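PDB 3DTZ: putative Chlorite dismutase TA0507 from Thermoplasma acidophilum, which is of unproven function but belongs to the chlorite dismutase family, whose members generally bind heme and act as oxidoreductases. Local coordinates for residues 26-31 / 78-83; 52-57 / 95-100; 67-72 / 232-237. One frame throughout, in Å; residues are numbered along the deposited sequence. Where two conformers were deposited one is given.

Contact 1 of 3, residues 26-31 / 78-83; sequences TSVLSY and DVIFWY
Tyr-83 O takes two hydrogen bonds from the other strand: one from Ser-27 N, 3.0 Å away, and one from Thr-26 OG1, which stands well above the carbonyl plane at 2.9 Å. The same hydroxyl meets the edge of the Trp-82 indole, where NE1 donates only a weak bond to it, bent to 125°; Ser-84 and Tyr-116 also hydrogen-bond to Thr-26 OG1. Further along, the bond from Phe-81 N to Leu-29 O is short, 2.8 Å, and almost straight. These are neighbouring strands of the antiparallel sheet, and their pairing ends in a classic beta bulge, with the amides of Asp-78 and Val-79 both donating to Tyr-31 O. On the face with Leu-29 and Phe-81, CG of Tyr-83 lies between its backbone N and carbonyl carbon (chi1 52°), which brings CZ of Tyr-83 to 3.7 Å from Ser-27 CB. Leu-29 CD1 comes to the edge of that ring, and in the Ser-27 conformer described a water joins Tyr-83 OH to Ser-27 OG, which also bonds to Ser-112 O. Were Tyr-83 replaced by an alanine, Leu-29 CD1 is likely to lose the ring edge it packs on. Tyr-31 CD1 meets the Phe-81 ring edge, 3.8 Å from Phe-81 CE2. Across the sheet, Val-28 CG1 lies beside Ile-80 CG2.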
# COMPACT_ATOMS: atom_id res chain seq x y z
N THR D 26 14.68 18.04 13.80
CA THR D 26 13.73 18.68 12.88
C THR D 26 12.61 17.71 12.50
O THR D 26 12.79 16.48 12.53
CB THR D 26 14.43 19.25 11.63
OG1 THR D 26 13.49 20.02 10.87
CG2 THR D 26 15.05 18.11 10.76
N SER D 27 11.45 18.28 12.15
CA SER D 27 10.34 17.47 11.66
C SER D 27 9.73 18.11 10.45
O SER D 27 9.68 19.34 10.35
CB SER D 27 9.27 17.31 12.74
OG SER D 27 9.65 16.31 13.68
N VAL D 28 9.27 17.26 9.53
CA VAL D 28 8.47 17.73 8.41
C VAL D 28 7.14 16.96 8.54
O VAL D 28 7.16 15.74 8.66
CB VAL D 28 9.14 17.41 7.07
CG1 VAL D 28 8.24 17.86 5.92
CG2 VAL D 28 10.56 18.13 6.98
N LEU D 29 6.03 17.69 8.52
CA LEU D 29 4.67 17.09 8.60
C LEU D 29 3.88 17.56 7.39
O LEU D 29 3.99 18.73 7.00
CB LEU D 29 3.93 17.56 9.87
CG LEU D 29 4.67 17.59 11.22
CD1 LEU D 29 3.72 18.08 12.32
CD2 LEU D 29 5.25 16.19 11.54
N SER D 30 3.05 16.69 6.82
CA SER D 30 2.13 17.15 5.79
C SER D 30 0.70 16.68 6.10
O SER D 30 0.52 15.65 6.77
CB SER D 30 2.59 16.72 4.40
OG SER D 30 2.54 15.30 4.25
N TYR D 31 -0.28 17.48 5.69
CA TYR D 31 -1.68 17.22 5.99
C TYR D 31 -2.52 17.49 4.78
O TYR D 31 -2.21 18.37 3.97
CB TYR D 31 -2.16 18.13 7.14
CG TYR D 31 -1.64 17.73 8.49
CD1 TYR D 31 -0.37 18.18 8.93
CD2 TYR D 31 -2.38 16.90 9.32
CE1 TYR D 31 0.14 17.80 10.18
CE2 TYR D 31 -1.88 16.51 10.58
CZ TYR D 31 -0.63 16.97 10.99
OH TYR D 31 -0.15 16.58 12.21
N ASP D 78 -2.28 19.30 1.37
CA ASP D 78 -2.61 20.70 1.16
C ASP D 78 -1.62 21.62 1.82
O ASP D 78 -1.51 22.79 1.45
CB ASP D 78 -4.02 21.02 1.67
CG ASP D 78 -5.09 20.26 0.87
OD1 ASP D 78 -5.27 20.57 -0.34
OD2 ASP D 78 -5.75 19.37 1.44
N VAL D 79 -0.95 21.13 2.86
CA VAL D 79 -0.02 21.98 3.60
C VAL D 79 1.14 21.14 4.10
O VAL D 79 0.95 19.94 4.43
CB VAL D 79 -0.74 22.71 4.78
CG1 VAL D 79 -1.35 21.70 5.75
CG2 VAL D 79 0.22 23.65 5.51
N ILE D 80 2.32 21.75 4.18
CA ILE D 80 3.52 21.12 4.75
C ILE D 80 4.06 22.05 5.82
O ILE D 80 4.09 23.26 5.61
CB ILE D 80 4.62 20.94 3.67
CG1 ILE D 80 4.09 20.12 2.49
CG2 ILE D 80 5.91 20.27 4.28
CD1 ILE D 80 4.84 20.41 1.11
N PHE D 81 4.43 21.49 6.96
CA PHE D 81 5.03 22.21 8.08
C PHE D 81 6.47 21.73 8.26
O PHE D 81 6.75 20.54 8.19
CB PHE D 81 4.25 21.85 9.39
CG PHE D 81 2.82 22.32 9.39
CD1 PHE D 81 2.52 23.68 9.50
CD2 PHE D 81 1.77 21.40 9.26
CE1 PHE D 81 1.20 24.14 9.49
CE2 PHE D 81 0.42 21.85 9.24
CZ PHE D 81 0.15 23.22 9.38
N TRP D 82 7.38 22.66 8.53
CA TRP D 82 8.76 22.32 8.84
C TRP D 82 9.18 23.11 10.09
O TRP D 82 9.00 24.30 10.14
CB TRP D 82 9.66 22.69 7.66
CG TRP D 82 11.13 22.55 7.88
CD1 TRP D 82 11.79 21.59 8.65
CD2 TRP D 82 12.16 23.39 7.33
NE1 TRP D 82 13.16 21.81 8.60
CE2 TRP D 82 13.41 22.89 7.79
CE3 TRP D 82 12.14 24.52 6.47
CZ2 TRP D 82 14.64 23.47 7.41
CZ3 TRP D 82 13.37 25.10 6.09
CH2 TRP D 82 14.61 24.59 6.59
N TYR D 83 9.73 22.43 11.10
CA TYR D 83 10.22 23.17 12.29
C TYR D 83 11.39 22.42 12.92
O TYR D 83 11.54 21.20 12.70
CB TYR D 83 9.11 23.37 13.34
CG TYR D 83 8.39 22.11 13.73
CD1 TYR D 83 8.86 21.29 14.76
CD2 TYR D 83 7.26 21.69 13.00
CE1 TYR D 83 8.16 20.09 15.09
CE2 TYR D 83 6.59 20.53 13.31
CZ TYR D 83 7.04 19.74 14.35
OH TYR D 83 6.35 18.58 14.61
O HOH W 1 7.93 16.74 15.99

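Contact 2 of 3, residues 52-57 / 95-100; sequences RSIDEF and KERVQA
Arg-97 reaches across from its helix and lays its aliphatic chain on the ring of Phe-57; with Ile-54, these two bury most of the surface here. Arg-97 CG sits squarely over the middle of one face of the Phe-57 ring, 3.6 Å from the centroid and 8° off the normal, a CH-pi contact of nearly ideal geometry. The two side chains run past each other in opposite directions, so CB of Arg-97 lies near the far end of the ring, with CZ of Phe-57 3.9 Å from it, while CD and NE lie by CD1. A bend at chi2 (70°) turns the arginine chain along the face instead of straight out from its helix. Beyond the ring, the guanidinium is tilted 67° from the Phe-57 plane and does not stack on it; it continues to the first turn of the segment 52-57. There NH2 of Arg-97 comes within 2.8 Å of Ser-53 OG, which lies at the guanidinium edge, and the backbone around Ile-54 CA lies over one guanidinium face. The segments 52-57 and 95-100, on helices 41-60 and 88-102, run nearly antiparallel on one side of the antiparallel sheet, their axes 10.7 Å apart. At this spacing the long Arg-97 side chain bridges the two helices. Nearer the sheet, Ile-54 is the other large contributor: Ile-54 CG2 meets Val-98 CG2 at 4.1 Å, the two branched side chains crossing at about a right angle, and Ile-54 CG1 comes within 3.9 Å of Arg-97 NH1. That same NH1 also makes a weak hydrogen bond to Ser-101 OG, one turn further along its own helix. Val-98 also rests on Leu-29, Tyr-31 and Phe-81 of the sheet, while Ile-54 rests on Phe-67.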
# COMPACT_ATOMS: atom_id res chain seq x y z
N ARG D 52 -3.09 30.80 11.84
CA ARG D 52 -2.46 31.91 12.55
C ARG D 52 -2.07 31.48 13.97
O ARG D 52 -0.99 31.77 14.43
CB ARG D 52 -3.36 33.15 12.53
CG ARG D 52 -3.33 33.87 11.19
CD ARG D 52 -4.09 35.22 11.21
NE ARG D 52 -5.54 35.01 11.16
CZ ARG D 52 -6.41 35.40 12.09
NH1 ARG D 52 -6.02 36.05 13.19
NH2 ARG D 52 -7.70 35.14 11.91
N SER D 53 -2.96 30.76 14.65
CA SER D 53 -2.67 30.28 16.00
C SER D 53 -1.49 29.29 16.07
O SER D 53 -0.66 29.39 16.97
CB SER D 53 -3.91 29.70 16.66
OG SER D 53 -3.60 29.34 18.00
N ILE D 54 -1.41 28.36 15.12
CA ILE D 54 -0.25 27.46 15.02
C ILE D 54 1.03 28.28 14.89
O ILE D 54 1.99 28.06 15.63
CB ILE D 54 -0.40 26.46 13.82
CG1 ILE D 54 -1.57 25.53 14.08
CG2 ILE D 54 0.90 25.66 13.62
CD1 ILE D 54 -1.83 24.49 12.99
N ASP D 55 1.01 29.27 14.01
CA ASP D 55 2.17 30.11 13.79
C ASP D 55 2.58 30.84 15.09
O ASP D 55 3.76 30.89 15.42
CB ASP D 55 1.87 31.09 12.65
CG ASP D 55 3.07 31.87 12.24
OD1 ASP D 55 4.02 31.30 11.67
OD2 ASP D 55 3.07 33.07 12.48
N GLU D 56 1.58 31.33 15.82
CA GLU D 56 1.80 32.01 17.10
C GLU D 56 2.41 31.07 18.16
O GLU D 56 3.24 31.50 18.97
CB GLU D 56 0.51 32.69 17.61
CG GLU D 56 -0.53 31.77 18.28
CD GLU D 56 -1.82 32.50 18.69
OE1 GLU D 56 -2.24 33.46 18.01
OE2 GLU D 56 -2.44 32.09 19.71
N PHE D 57 1.99 29.80 18.15
CA PHE D 57 2.54 28.76 19.06
C PHE D 57 4.06 28.64 18.88
O PHE D 57 4.81 28.62 19.86
CB PHE D 57 1.86 27.42 18.79
CG PHE D 57 2.53 26.23 19.44
CD1 PHE D 57 2.18 25.85 20.76
CD2 PHE D 57 3.47 25.49 18.75
CE1 PHE D 57 2.79 24.75 21.38
CE2 PHE D 57 4.08 24.37 19.35
CZ PHE D 57 3.74 24.00 20.68
N LYS D 95 4.49 18.54 17.54
CA LYS D 95 3.73 17.56 16.73
C LYS D 95 2.30 17.43 17.26
O LYS D 95 1.33 17.43 16.50
CB LYS D 95 4.46 16.20 16.69
CG LYS D 95 3.68 15.08 15.92
CD LYS D 95 2.82 14.28 16.93
CE LYS D 95 2.04 13.13 16.22
NZ LYS D 95 1.41 12.27 17.26
N GLU D 96 2.15 17.37 18.57
CA GLU D 96 0.81 17.20 19.16
C GLU D 96 -0.07 18.43 18.96
O GLU D 96 -1.27 18.29 18.76
CB GLU D 96 0.91 16.90 20.64
CG GLU D 96 1.43 15.48 20.87
CD GLU D 96 1.83 15.22 22.29
OE1 GLU D 96 2.11 16.18 23.07
OE2 GLU D 96 1.88 14.02 22.62
N ARG D 97 0.56 19.60 19.01
CA ARG D 97 -0.13 20.86 18.80
C ARG D 97 -0.70 20.94 17.37
O ARG D 97 -1.87 21.30 17.17
CB ARG D 97 0.84 22.02 19.03
CG ARG D 97 0.27 23.42 18.72
CD ARG D 97 -0.78 23.83 19.73
NE ARG D 97 -1.22 25.22 19.49
CZ ARG D 97 -2.08 25.57 18.54
NH1 ARG D 97 -2.60 24.64 17.75
NH2 ARG D 97 -2.45 26.83 18.38
N VAL D 98 0.16 20.69 16.39
CA VAL D 98 -0.23 20.69 14.98
C VAL D 98 -1.32 19.59 14.76
O VAL D 98 -2.38 19.85 14.19
CB VAL D 98 0.97 20.51 14.05
CG1 VAL D 98 0.48 20.35 12.58
CG2 VAL D 98 1.92 21.73 14.18
N GLN D 99 -1.05 18.39 15.22
CA GLN D 99 -2.04 17.32 15.08
C GLN D 99 -3.41 17.64 15.69
O GLN D 99 -4.45 17.35 15.07
CB GLN D 99 -1.48 15.99 15.61
CG GLN D 99 -2.35 14.79 15.29
CD GLN D 99 -1.70 13.84 14.30
OE1 GLN D 99 -1.30 14.26 13.18
NE2 GLN D 99 -1.52 12.56 14.73
N ALA D 100 -3.43 18.22 16.90
CA ALA D 100 -4.69 18.53 17.60
C ALA D 100 -5.48 19.55 16.81
O ALA D 100 -6.72 19.49 16.76
CB ALA D 100 -4.41 19.06 18.99

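Contact 3 of 3, residues 67-72 / 232-237; sequences FHIYRS and RLVDAG
The strand 67-72 and the end of strand 229-234 run antiparallel but strongly splayed, the short segments 126° apart in direction, joined by Arg-71 N to Arg-232 O and Arg-232 N to Arg-71 O, both 2.8 Å, and by a third backbone hydrogen bond from Val-234 N to Ile-69 O. Where the strands diverge, a water bridges Ile-69 N and Val-234 O. Tyr-70 and Leu-233 share a face: Leu-233 presents its backbone N at the tyrosine ring edge, and Leu-233 CD1 comes to 3.7 Å from Tyr-70 CE2. On the other face Arg-71 and Arg-232 lie side by side, Arg-71 NH1 standing 3.7 Å above the centre of the Arg-232 guanidinium. The like charges are probably offset by salt bridges of Arg-71 to Glu-96 and of Arg-232 to Asp-89, both of a neighbouring subunit; a water links Arg-71 NH1 to Leu-233 O. The Arg-71 chain crosses Val-234 at about a right angle, Arg-71 CD 3.8 Å from Val-234 CB. Ile-69 CG2 meets Val-234 CG1, and Ile-69 CD1 reaches Ala-236 CB at 3.9 Å. Strand 79-85 flanks 67-72 on its other edge, Ile-239 and Phe-242 of helix 236-243 cover Val-234, and helix 41-60 reaches Ala-236 through Asp-55.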
# COMPACT_ATOMS: atom_id res chain seq x y z
N PHE D 67 10.19 27.74 11.98
CA PHE D 67 8.88 27.15 11.68
C PHE D 67 8.40 27.82 10.40
O PHE D 67 8.27 29.05 10.33
CB PHE D 67 7.86 27.43 12.79
CG PHE D 67 6.46 27.09 12.39
CD1 PHE D 67 6.11 25.75 12.22
CD2 PHE D 67 5.54 28.08 12.09
CE1 PHE D 67 4.81 25.38 11.80
CE2 PHE D 67 4.23 27.74 11.68
CZ PHE D 67 3.88 26.41 11.54
N HIS D 68 8.17 27.01 9.37
CA HIS D 68 7.69 27.53 8.09
C HIS D 68 6.53 26.66 7.59
O HIS D 68 6.53 25.46 7.80
CB HIS D 68 8.82 27.56 7.05
CG HIS D 68 10.02 28.34 7.50
ND1 HIS D 68 9.96 29.68 7.83
CD2 HIS D 68 11.32 27.99 7.64
CE1 HIS D 68 11.16 30.10 8.20
NE2 HIS D 68 12.00 29.09 8.10
N ILE D 69 5.61 27.29 6.88
CA ILE D 69 4.45 26.60 6.29
C ILE D 69 4.61 26.66 4.76
O ILE D 69 5.06 27.68 4.25
CB ILE D 69 3.11 27.26 6.73
CG1 ILE D 69 3.05 27.39 8.26
CG2 ILE D 69 1.94 26.38 6.23
CD1 ILE D 69 1.91 28.24 8.78
N TYR D 70 4.24 25.59 4.05
CA TYR D 70 4.30 25.54 2.58
C TYR D 70 2.99 25.01 2.00
O TYR D 70 2.37 24.10 2.56
CB TYR D 70 5.42 24.61 2.10
CG TYR D 70 6.75 25.06 2.60
CD1 TYR D 70 7.22 24.63 3.85
CD2 TYR D 70 7.50 25.97 1.87
CE1 TYR D 70 8.45 25.09 4.34
CE2 TYR D 70 8.73 26.45 2.34
CZ TYR D 70 9.20 25.99 3.57
OH TYR D 70 10.40 26.43 4.04
N ARG D 71 2.58 25.61 0.89
CA ARG D 71 1.55 25.06 0.01
C ARG D 71 2.19 23.88 -0.72
O ARG D 71 3.41 23.87 -0.92
CB ARG D 71 1.13 26.12 -1.01
CG ARG D 71 0.47 27.37 -0.35
CD ARG D 71 0.69 28.63 -1.17
NE ARG D 71 -0.01 28.60 -2.46
CZ ARG D 71 0.13 29.54 -3.39
NH1 ARG D 71 0.94 30.59 -3.17
NH2 ARG D 71 -0.56 29.45 -4.53
N SER D 72 1.39 22.90 -1.11
CA SER D 72 1.90 21.67 -1.67
C SER D 72 1.54 21.53 -3.12
O SER D 72 0.37 21.69 -3.48
CB SER D 72 1.33 20.47 -0.86
OG SER D 72 1.45 19.22 -1.56
N ARG D 232 5.66 25.43 -1.64
CA ARG D 232 5.80 26.85 -1.98
C ARG D 232 5.55 27.61 -0.67
O ARG D 232 4.51 27.43 -0.03
CB ARG D 232 4.79 27.23 -3.06
CG ARG D 232 4.47 28.77 -3.16
CD ARG D 232 5.55 29.59 -3.79
NE ARG D 232 5.10 30.99 -3.76
CZ ARG D 232 4.28 31.57 -4.64
NH1 ARG D 232 3.85 30.91 -5.72
NH2 ARG D 232 3.91 32.83 -4.45
N LEU D 233 6.55 28.37 -0.23
CA LEU D 233 6.44 29.11 1.04
C LEU D 233 5.14 29.95 1.12
O LEU D 233 4.78 30.67 0.17
CB LEU D 233 7.67 30.05 1.21
CG LEU D 233 7.75 30.80 2.53
CD1 LEU D 233 8.09 29.83 3.69
CD2 LEU D 233 8.80 31.89 2.37
N VAL D 234 4.48 29.90 2.28
CA VAL D 234 3.25 30.66 2.50
C VAL D 234 3.19 31.21 3.94
O VAL D 234 3.62 30.55 4.89
CB VAL D 234 1.98 29.79 2.20
CG1 VAL D 234 1.85 28.64 3.19
CG2 VAL D 234 0.69 30.69 2.15
N ASP D 235 2.70 32.43 4.08
CA ASP D 235 2.49 32.98 5.42
C ASP D 235 1.21 32.38 6.03
O ASP D 235 0.24 32.08 5.33
CB ASP D 235 2.46 34.51 5.40
CG ASP D 235 3.82 35.12 5.04
OD1 ASP D 235 4.88 34.56 5.41
OD2 ASP D 235 3.83 36.17 4.38
N ALA D 236 1.23 32.17 7.35
CA ALA D 236 0.07 31.59 8.08
C ALA D 236 -1.27 32.28 7.76
O ALA D 236 -2.28 31.62 7.56
CB ALA D 236 0.33 31.66 9.60
N GLY D 237 -1.26 33.62 7.68
CA GLY D 237 -2.47 34.38 7.36
C GLY D 237 -2.98 34.31 5.93
O GLY D 237 -4.08 34.82 5.63
O HOH W 2 5.43 30.12 6.92
O HOH W 3 2.48 31.60 -1.01

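How the contacts relate
Contact 1 lies deepest, its centre about 7 Å from that of the chain; contact 3 is buried farther along the same sheet, and contact 2, its centre about 17 Å out and partly buried, belongs to the helical layer. Contacts 1 and 3 share neighbouring strands, 79-85 and 64-72, probably joined by hydrogen bonds between Ile-80 O and Tyr-70 N and between Trp-82 O and His-68 N. Contact 2 lies against that sheet, where Tyr-31 OH of contact 1 hydrogen-bonds to Gln-99 OE1 on helix 88-102. Backbone hydrogen bonds dominate the two sheet contacts, whereas the helices meet mainly through side chains. Charge gathers in contact 3, where arginines face a neighbouring subunit.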